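Local atomic coordinates of SnoN,Epimerase SnoN (Streptomyces nogalater, PDB entry 5EP9), a protein that acts as a non-heme iron, 2-oxoglutarate-dependent epimerase in nogalamycin biosynthesis, holding an iron(III) ion and 2-oxoglutarate in its active site. Residues G81-D85 / L126-K131; W160-V166 / L211-T217; V168-C172 / D233-L237. All coordinates share one frame; numbering follows the deposited sequence.

Contact 1: residues G81-D85 / L126-K131; sequences GTVMD and LLKENK. With AKG (2-oxoglutaric acid), chain E.
Lys128 runs out extended and then bends at its last torsion (chi4 -93°), which carries NZ across onto the backbone of Val83; Met84, with CG between its backbone N and carbonyl carbon (chi1 62°), folds at its thioether so that the terminal CE turns to the 2-oxoglutarate. Lys128 NZ lies 2.8 Å from Val83 O, in the carbonyl plane and on a lone pair. The same ammonium is shared with Val137 O and Thr139 OG1, so three oxygens fix its position. Met84 lays SD against Leu126 CD2 at 3.7 Å. Its CE sits 3.4 Å from O4 of the ligand, while Leu126 CD1 comes to 3.6 Å from O3, so both carboxylate oxygens have carbon beside them.

Next along the two strands, Asp85 and Leu127 form an antiparallel hydrogen-bonded pair joining strand 82-87 to strand 118-128: Asp85 N reaches Leu127 O at 2.9 Å, and Leu127 N returns to Asp85 O at 2.8 Å. Just before the pair, Val83 and Met84 make a classic beta bulge opposite Trp76. On the partly exposed side, Lys131 NZ meets Asp85 OD2 nearly along its C-O axis at 2.9 Å, a salt bridge from a poorly ordered lysine.

The whole contact lies in the 14-202 portion of the fused construct. Lys128 lines the pocket with CE, 3.6 Å from ligand O4, while NZ positions Thr139, itself bonded to 2-oxoglutarate, through OG1. Gripped by neutral oxygens, the buried positive charge of Lys128, close to the ligand carboxylate but not bonded to it, is likely to favour binding of that anion.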
# COMPACT_ATOMS: atom_id res chain seq x y z
N GLY A 81 -21.70 -2.20 -1.80
CA GLY A 81 -21.34 -3.53 -2.36
C GLY A 81 -19.90 -3.88 -2.04
O GLY A 81 -19.33 -3.38 -1.10
N THR A 82 -19.30 -4.68 -2.90
CA THR A 82 -17.95 -5.13 -2.68
C THR A 82 -16.87 -4.21 -3.24
O THR A 82 -16.61 -4.12 -4.43
CB THR A 82 -17.71 -6.55 -3.19
OG1 THR A 82 -18.70 -7.42 -2.61
CG2 THR A 82 -16.28 -7.03 -2.86
N VAL A 83 -16.14 -3.70 -2.28
CA VAL A 83 -15.03 -2.81 -2.52
C VAL A 83 -13.88 -3.64 -3.04
O VAL A 83 -13.24 -3.28 -4.02
CB VAL A 83 -14.62 -2.05 -1.23
CG1 VAL A 83 -13.47 -1.15 -1.53
CG2 VAL A 83 -15.79 -1.19 -0.65
N MET A 84 -13.60 -4.72 -2.35
CA MET A 84 -12.53 -5.63 -2.73
C MET A 84 -12.51 -6.92 -1.90
O MET A 84 -13.09 -6.98 -0.83
CB MET A 84 -11.14 -5.01 -2.61
CG MET A 84 -10.77 -4.60 -1.19
SD MET A 84 -9.04 -4.01 -1.26
CE MET A 84 -9.23 -2.45 -2.14
N ASP A 85 -11.72 -7.86 -2.39
CA ASP A 85 -11.31 -9.04 -1.59
C ASP A 85 -9.81 -8.91 -1.46
O ASP A 85 -9.14 -8.45 -2.42
CB ASP A 85 -11.65 -10.34 -2.29
CG ASP A 85 -13.17 -10.60 -2.38
OD1 ASP A 85 -13.83 -10.91 -1.34
OD2 ASP A 85 -13.70 -10.46 -3.52
N LEU A 126 -4.61 -7.71 -3.49
CA LEU A 126 -5.90 -7.07 -3.69
C LEU A 126 -6.55 -7.55 -4.96
O LEU A 126 -5.91 -7.65 -5.96
CB LEU A 126 -5.80 -5.54 -3.72
CG LEU A 126 -5.00 -4.91 -2.60
CD1 LEU A 126 -4.97 -3.39 -2.78
CD2 LEU A 126 -5.58 -5.22 -1.25
N LEU A 127 -7.85 -7.82 -4.86
CA LEU A 127 -8.68 -8.21 -5.99
C LEU A 127 -9.98 -7.35 -6.05
O LEU A 127 -10.73 -7.31 -5.10
CB LEU A 127 -9.10 -9.65 -5.80
CG LEU A 127 -10.15 -10.23 -6.74
CD1 LEU A 127 -9.64 -10.27 -8.18
CD2 LEU A 127 -10.58 -11.62 -6.28
N LYS A 128 -10.19 -6.72 -7.18
CA LYS A 128 -11.50 -6.21 -7.58
C LYS A 128 -11.97 -6.87 -8.81
O LYS A 128 -11.30 -6.87 -9.81
CB LYS A 128 -11.52 -4.71 -7.91
CG LYS A 128 -11.43 -3.77 -6.80
CD LYS A 128 -11.78 -2.36 -7.36
CE LYS A 128 -11.48 -1.28 -6.33
NZ LYS A 128 -12.66 -0.94 -5.51
N GLU A 129 -13.14 -7.43 -8.71
CA GLU A 129 -13.75 -8.08 -9.83
C GLU A 129 -15.23 -8.17 -9.68
O GLU A 129 -15.77 -8.05 -8.60
CB GLU A 129 -13.23 -9.52 -9.98
CG GLU A 129 -13.72 -10.44 -8.88
CD GLU A 129 -13.24 -11.87 -9.05
OE1 GLU A 129 -12.59 -12.22 -10.08
OE2 GLU A 129 -13.57 -12.65 -8.14
N ASN A 130 -15.87 -8.31 -10.83
CA ASN A 130 -17.34 -8.57 -10.91
C ASN A 130 -17.67 -10.07 -10.85
O ASN A 130 -17.11 -10.85 -11.60
CB ASN A 130 -17.91 -7.97 -12.16
CG ASN A 130 -17.66 -6.48 -12.22
OD1 ASN A 130 -18.10 -5.76 -11.37
ND2 ASN A 130 -16.97 -6.04 -13.24
N LYS A 131 -18.51 -10.45 -9.92
CA LYS A 131 -18.96 -11.83 -9.80
C LYS A 131 -20.43 -11.76 -10.16
O LYS A 131 -21.02 -10.67 -10.30
CB LYS A 131 -18.84 -12.41 -8.36
CG LYS A 131 -17.47 -12.53 -7.71
CD LYS A 131 -17.60 -12.48 -6.17
CE LYS A 131 -16.30 -12.18 -5.40
NZ LYS A 131 -16.01 -10.73 -5.30
C1 AKG E . -4.12 1.68 -0.49
O1 AKG E . -3.80 2.39 0.49
O2 AKG E . -3.28 0.98 -1.11
C2 AKG E . -5.51 1.69 -0.99
O5 AKG E . -6.36 2.39 -0.40
C3 AKG E . -5.84 0.80 -2.21
C4 AKG E . -7.23 0.97 -2.81
C5 AKG E . -7.56 0.07 -3.99
O3 AKG E . -6.68 -0.68 -4.45
O4 AKG E . -8.74 0.05 -4.46

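Contact 2: residues W160-V166 / L211-T217; sequences WVALVDV and LRAGDCT. With AKG (2-oxoglutaric acid), chain E.
Leu211 packs CD1 3.7 Å from Trp160 CZ3, on the six-membered ring at the far end of the indole from NE1, the two side chains passing at a slant. The indole offers its edge to the 2-oxoglutarate: NE1 donates to O3 at 2.8 Å, fairly straight (161° at the hydrogen). A first torsion of -165° puts CG anti to the backbone N and sends the ring toward the carboxylate.

The next shell is backbone, where strands 157-162 and 216-220 run as antiparallel neighbours in the larger sheet. Trp160 and Thr217 form a hydrogen-bonded pair and Val161 and Cys216 a non-hydrogen-bonded one; beyond this ladder, Ala162 N donates to Asp215 O, and Ala162 O accepts from Gly214 N. A type II turn from Arg212 to Asp215, with Gly214 at positive phi, reverses the chain; Asp215 ties it to Gly50 and His47. Past the turn, Val166 and Leu211 make a single antiparallel bridge, Val166 N to Leu211 O at 2.8 Å, returned by Leu211 N.

Outermost is Asp165. Arg212 grips it side-on, NH2 to OD2 at 2.7 Å and NE to OD1 at 3.2 Å, the carboxylate and guanidinium planes 44° apart. OD1 takes a second donor, Ala213 N, on its anti lone pair at 2.9 Å. Segment 160-166 belongs to the 14-202 portion of the construct and 211-217 to the 203-305 portion.

The chemistry thus divides in two: a salt bridge reinforced by a backbone N-H at the outer turn, and at the inner end a neutral indole N-H that supplies a bond to a ligand carboxylate oxygen without adding charge.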
# COMPACT_ATOMS: atom_id res chain seq x y z
N TRP A 160 1.94 0.17 -4.38
CA TRP A 160 0.81 -0.53 -4.97
C TRP A 160 1.30 -1.01 -6.33
O TRP A 160 1.62 -0.20 -7.20
CB TRP A 160 -0.37 0.42 -5.12
CG TRP A 160 -1.76 -0.10 -5.39
CD1 TRP A 160 -2.78 -0.16 -4.49
CD2 TRP A 160 -2.29 -0.51 -6.64
NE1 TRP A 160 -3.92 -0.58 -5.11
CE2 TRP A 160 -3.63 -0.89 -6.41
CE3 TRP A 160 -1.71 -0.76 -7.91
CZ2 TRP A 160 -4.45 -1.34 -7.41
CZ3 TRP A 160 -2.55 -1.25 -8.95
CH2 TRP A 160 -3.91 -1.51 -8.68
N VAL A 161 1.40 -2.32 -6.46
CA VAL A 161 2.08 -2.91 -7.65
C VAL A 161 1.02 -3.57 -8.52
O VAL A 161 0.31 -4.49 -8.03
CB VAL A 161 3.14 -3.96 -7.20
CG1 VAL A 161 3.83 -4.59 -8.36
CG2 VAL A 161 4.13 -3.30 -6.30
N ALA A 162 0.94 -3.16 -9.76
CA ALA A 162 0.00 -3.75 -10.67
C ALA A 162 0.54 -5.12 -11.20
O ALA A 162 1.63 -5.15 -11.72
CB ALA A 162 -0.24 -2.87 -11.85
N LEU A 163 -0.24 -6.18 -11.00
CA LEU A 163 0.10 -7.48 -11.51
C LEU A 163 -0.58 -7.80 -12.86
O LEU A 163 -0.25 -8.78 -13.48
CB LEU A 163 -0.18 -8.57 -10.47
CG LEU A 163 0.62 -8.41 -9.16
CD1 LEU A 163 0.20 -9.46 -8.20
CD2 LEU A 163 2.08 -8.52 -9.45
N VAL A 164 -1.51 -6.94 -13.28
CA VAL A 164 -2.09 -6.95 -14.60
C VAL A 164 -2.19 -5.51 -15.05
O VAL A 164 -1.97 -4.59 -14.29
CB VAL A 164 -3.52 -7.53 -14.60
CG1 VAL A 164 -3.50 -9.02 -14.18
CG2 VAL A 164 -4.42 -6.75 -13.68
N ASP A 165 -2.60 -5.32 -16.29
CA ASP A 165 -2.91 -3.98 -16.83
C ASP A 165 -4.11 -3.40 -16.09
O ASP A 165 -5.11 -4.07 -15.87
CB ASP A 165 -3.18 -4.10 -18.33
CG ASP A 165 -1.86 -4.09 -19.19
OD1 ASP A 165 -0.75 -3.79 -18.73
OD2 ASP A 165 -1.98 -4.37 -20.39
N VAL A 166 -3.98 -2.17 -15.60
CA VAL A 166 -5.04 -1.51 -14.84
C VAL A 166 -5.40 -0.17 -15.48
O VAL A 166 -4.94 0.86 -15.06
CB VAL A 166 -4.66 -1.31 -13.35
CG1 VAL A 166 -5.87 -0.85 -12.60
CG2 VAL A 166 -4.22 -2.60 -12.71
N LEU A 211 -2.21 2.20 -14.84
CA LEU A 211 -0.91 1.50 -14.69
C LEU A 211 -0.87 0.31 -15.61
O LEU A 211 -1.82 -0.46 -15.64
CB LEU A 211 -0.77 0.96 -13.25
CG LEU A 211 -0.73 1.96 -12.14
CD1 LEU A 211 -0.57 1.22 -10.83
CD2 LEU A 211 0.44 2.91 -12.34
N ARG A 212 0.26 0.13 -16.27
CA ARG A 212 0.55 -1.17 -16.91
C ARG A 212 1.01 -2.23 -15.90
O ARG A 212 1.55 -1.90 -14.83
CB ARG A 212 1.62 -0.98 -17.98
CG ARG A 212 1.16 -0.01 -19.10
CD ARG A 212 1.47 -0.49 -20.45
NE ARG A 212 0.59 -1.67 -20.78
CZ ARG A 212 0.29 -2.08 -22.03
NH1 ARG A 212 0.78 -1.39 -23.06
NH2 ARG A 212 -0.55 -3.11 -22.24
N ALA A 213 0.83 -3.51 -16.26
CA ALA A 213 1.37 -4.60 -15.46
C ALA A 213 2.82 -4.32 -15.17
O ALA A 213 3.59 -4.00 -16.07
CB ALA A 213 1.25 -5.94 -16.21
N GLY A 214 3.21 -4.47 -13.89
CA GLY A 214 4.61 -4.31 -13.43
C GLY A 214 4.98 -2.91 -13.04
O GLY A 214 6.09 -2.68 -12.58
N ASP A 215 4.09 -1.97 -13.32
CA ASP A 215 4.23 -0.58 -12.77
C ASP A 215 3.82 -0.57 -11.34
O ASP A 215 3.04 -1.45 -10.86
CB ASP A 215 3.29 0.41 -13.48
CG ASP A 215 3.67 0.71 -14.90
OD1 ASP A 215 4.61 0.11 -15.47
OD2 ASP A 215 2.93 1.51 -15.50
N CYS A 216 4.31 0.42 -10.61
CA CYS A 216 3.72 0.69 -9.29
C CYS A 216 3.50 2.16 -9.08
O CYS A 216 4.02 3.05 -9.82
CB CYS A 216 4.58 0.10 -8.16
SG CYS A 216 6.07 0.99 -7.80
N THR A 217 2.74 2.41 -8.04
CA THR A 217 2.73 3.71 -7.39
C THR A 217 3.28 3.57 -5.97
O THR A 217 3.20 2.50 -5.37
CB THR A 217 1.36 4.33 -7.35
OG1 THR A 217 0.39 3.42 -6.80
CG2 THR A 217 0.91 4.73 -8.74
C1 AKG E . -4.12 1.68 -0.49
O1 AKG E . -3.80 2.39 0.49
O2 AKG E . -3.28 0.98 -1.11
C2 AKG E . -5.51 1.69 -0.99
O5 AKG E . -6.36 2.39 -0.40
C3 AKG E . -5.84 0.80 -2.21
C4 AKG E . -7.23 0.97 -2.81
C5 AKG E . -7.56 0.07 -3.99
O3 AKG E . -6.68 -0.68 -4.45
O4 AKG E . -8.74 0.05 -4.46

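Contact 3: residues V168-C172 / D233-L237; sequences VERGC and DEPRL. With AKG (2-oxoglutaric acid), chain E.
The guanidinium of Arg236 presents an edge both to Gly171 and to the 2-oxoglutarate. At that edge NH1 donates to Gly171 O at 2.8 Å, close to the guanidinium plane and in the carbonyl plane, and also to ligand O4 at 3.1 Å. Ligand O3 lies obliquely to the group, 2.8 Å from NH2, a weak bond because the angle at the hydrogen is only 126°. The guanidinium of Arg170, turned 85° from that of Arg236, has Glu234 CB over one face, 3.6 Å from NH2. The same NH2 forms a salt bridge with Glu234 OE1 at 3.0 Å, its hydrogen bond a weak one, the carboxylate standing almost perpendicular to the guanidinium. A firmer partner of Arg170 is Asp165 O, held through NH1.

Between the two planar ends the arginine chains slide past each other in opposite directions, Arg170 CG 3.9 Å from Arg236 CB. Arg236 CD packs 3.3 Å from Arg170 O, and a bend at its third torsion (chi3 76°) turns the guanidinium toward the ligand. The backbone angles of Gly171 by themselves call for glycine, since a beta carbon there would be forced against the preceding carbonyl, Arg170 O. Putting a leucine in place of Arg236 would probably leave the ligand carboxylate without its positive mate and Gly171 O without its donor.

Segment 168-172 falls in the 14-202 portion of the construct and 233-237 in the 203-305 portion. An arginine following the last iron ligand, here His225 after His142 and Asp144, and binding the carboxylate remote from the keto group, is characteristic of the 2-oxoglutarate site in cupin-fold dioxygenases, to which the PhyH family belongs.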
# COMPACT_ATOMS: atom_id res chain seq x y z
N VAL A 168 -8.06 2.79 -16.47
CA VAL A 168 -9.08 3.48 -15.70
C VAL A 168 -10.25 2.57 -15.41
O VAL A 168 -10.66 2.44 -14.24
CB VAL A 168 -9.56 4.86 -16.35
CG1 VAL A 168 -10.61 5.48 -15.48
CG2 VAL A 168 -8.38 5.81 -16.44
N GLU A 169 -10.78 1.96 -16.42
CA GLU A 169 -12.01 1.23 -16.22
C GLU A 169 -11.90 -0.06 -15.41
O GLU A 169 -12.92 -0.65 -14.99
CB GLU A 169 -12.75 1.03 -17.57
CG GLU A 169 -12.04 0.12 -18.55
CD GLU A 169 -10.97 0.80 -19.47
OE1 GLU A 169 -10.57 2.04 -19.27
OE2 GLU A 169 -10.62 0.06 -20.45
N ARG A 170 -10.67 -0.49 -15.18
CA ARG A 170 -10.42 -1.69 -14.35
C ARG A 170 -10.20 -1.35 -12.89
O ARG A 170 -9.97 -2.21 -12.06
CB ARG A 170 -9.24 -2.51 -14.92
CG ARG A 170 -9.12 -3.88 -14.27
CD ARG A 170 -8.30 -4.87 -15.09
NE ARG A 170 -9.04 -5.14 -16.28
CZ ARG A 170 -8.56 -5.01 -17.49
NH1 ARG A 170 -7.29 -4.70 -17.70
NH2 ARG A 170 -9.33 -5.27 -18.51
N GLY A 171 -10.34 -0.04 -12.55
CA GLY A 171 -10.30 0.44 -11.16
C GLY A 171 -8.99 0.99 -10.69
O GLY A 171 -8.53 0.65 -9.57
N CYS A 172 -8.27 1.69 -11.52
CA CYS A 172 -7.02 2.27 -11.11
C CYS A 172 -7.31 3.29 -10.04
O CYS A 172 -8.47 3.67 -9.81
CB CYS A 172 -6.21 2.88 -12.27
SG CYS A 172 -6.89 4.43 -12.90
N ASP A 233 -14.57 -7.23 -17.42
CA ASP A 233 -14.60 -8.67 -17.17
C ASP A 233 -13.31 -9.27 -16.71
O ASP A 233 -13.29 -10.41 -16.54
CB ASP A 233 -14.91 -9.41 -18.47
CG ASP A 233 -16.26 -9.13 -18.94
OD1 ASP A 233 -17.01 -8.44 -18.24
OD2 ASP A 233 -16.60 -9.57 -20.07
N GLU A 234 -12.23 -8.53 -16.63
CA GLU A 234 -10.92 -9.05 -16.26
C GLU A 234 -10.63 -8.54 -14.83
O GLU A 234 -10.76 -7.36 -14.54
CB GLU A 234 -9.78 -8.65 -17.24
CG GLU A 234 -9.85 -9.28 -18.67
CD GLU A 234 -10.92 -8.62 -19.59
OE1 GLU A 234 -11.25 -7.38 -19.50
OE2 GLU A 234 -11.47 -9.36 -20.46
N PRO A 235 -10.25 -9.45 -13.94
CA PRO A 235 -10.02 -9.02 -12.57
C PRO A 235 -8.88 -8.05 -12.42
O PRO A 235 -7.92 -8.05 -13.18
CB PRO A 235 -9.74 -10.30 -11.84
CG PRO A 235 -9.36 -11.31 -12.90
CD PRO A 235 -10.02 -10.89 -14.16
N ARG A 236 -9.03 -7.14 -11.49
CA ARG A 236 -7.97 -6.22 -11.13
C ARG A 236 -7.15 -6.94 -10.00
O ARG A 236 -7.68 -7.23 -8.93
CB ARG A 236 -8.51 -4.92 -10.59
CG ARG A 236 -7.43 -3.86 -10.50
CD ARG A 236 -7.83 -2.72 -9.61
NE ARG A 236 -7.72 -3.09 -8.21
CZ ARG A 236 -7.96 -2.29 -7.18
NH1 ARG A 236 -8.44 -1.06 -7.30
NH2 ARG A 236 -7.78 -2.76 -5.97
N LEU A 237 -5.87 -7.13 -10.24
CA LEU A 237 -4.99 -7.83 -9.31
C LEU A 237 -3.73 -7.06 -9.09
O LEU A 237 -3.10 -6.56 -10.08
CB LEU A 237 -4.59 -9.21 -9.84
CG LEU A 237 -5.72 -10.24 -9.78
CD1 LEU A 237 -5.63 -11.36 -10.81
CD2 LEU A 237 -5.81 -10.89 -8.42
C1 AKG E . -4.12 1.68 -0.49
O1 AKG E . -3.80 2.39 0.49
O2 AKG E . -3.28 0.98 -1.11
C2 AKG E . -5.51 1.69 -0.99
O5 AKG E . -6.36 2.39 -0.40
C3 AKG E . -5.84 0.80 -2.21
C4 AKG E . -7.23 0.97 -2.81
C5 AKG E . -7.56 0.07 -3.99
O3 AKG E . -6.68 -0.68 -4.45
O4 AKG E . -8.74 0.05 -4.46

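Contacts 1, 2 and 3 all reach the large antiparallel sheet, where strand 236-245 lies between 118-128 and 157-162. Contact 3 is thus the middle one, its centre about 10 Å from that of contact 1 and about 11 Å from that of contact 2, while the centres of contacts 1 and 2 are about 17 Å apart. Along the chain contact 1 closes first; the segments of contacts 2 and 3 then alternate. Probable backbone hydrogen bonds between neighbouring strands join contacts 1 and 3 (Lys128 O with Arg236 N) and 2 and 3 (Leu163 N with Leu237 O). All three touch the C5 carboxylate end of the 2-oxoglutarate, so neighbouring strands jointly build its pocket.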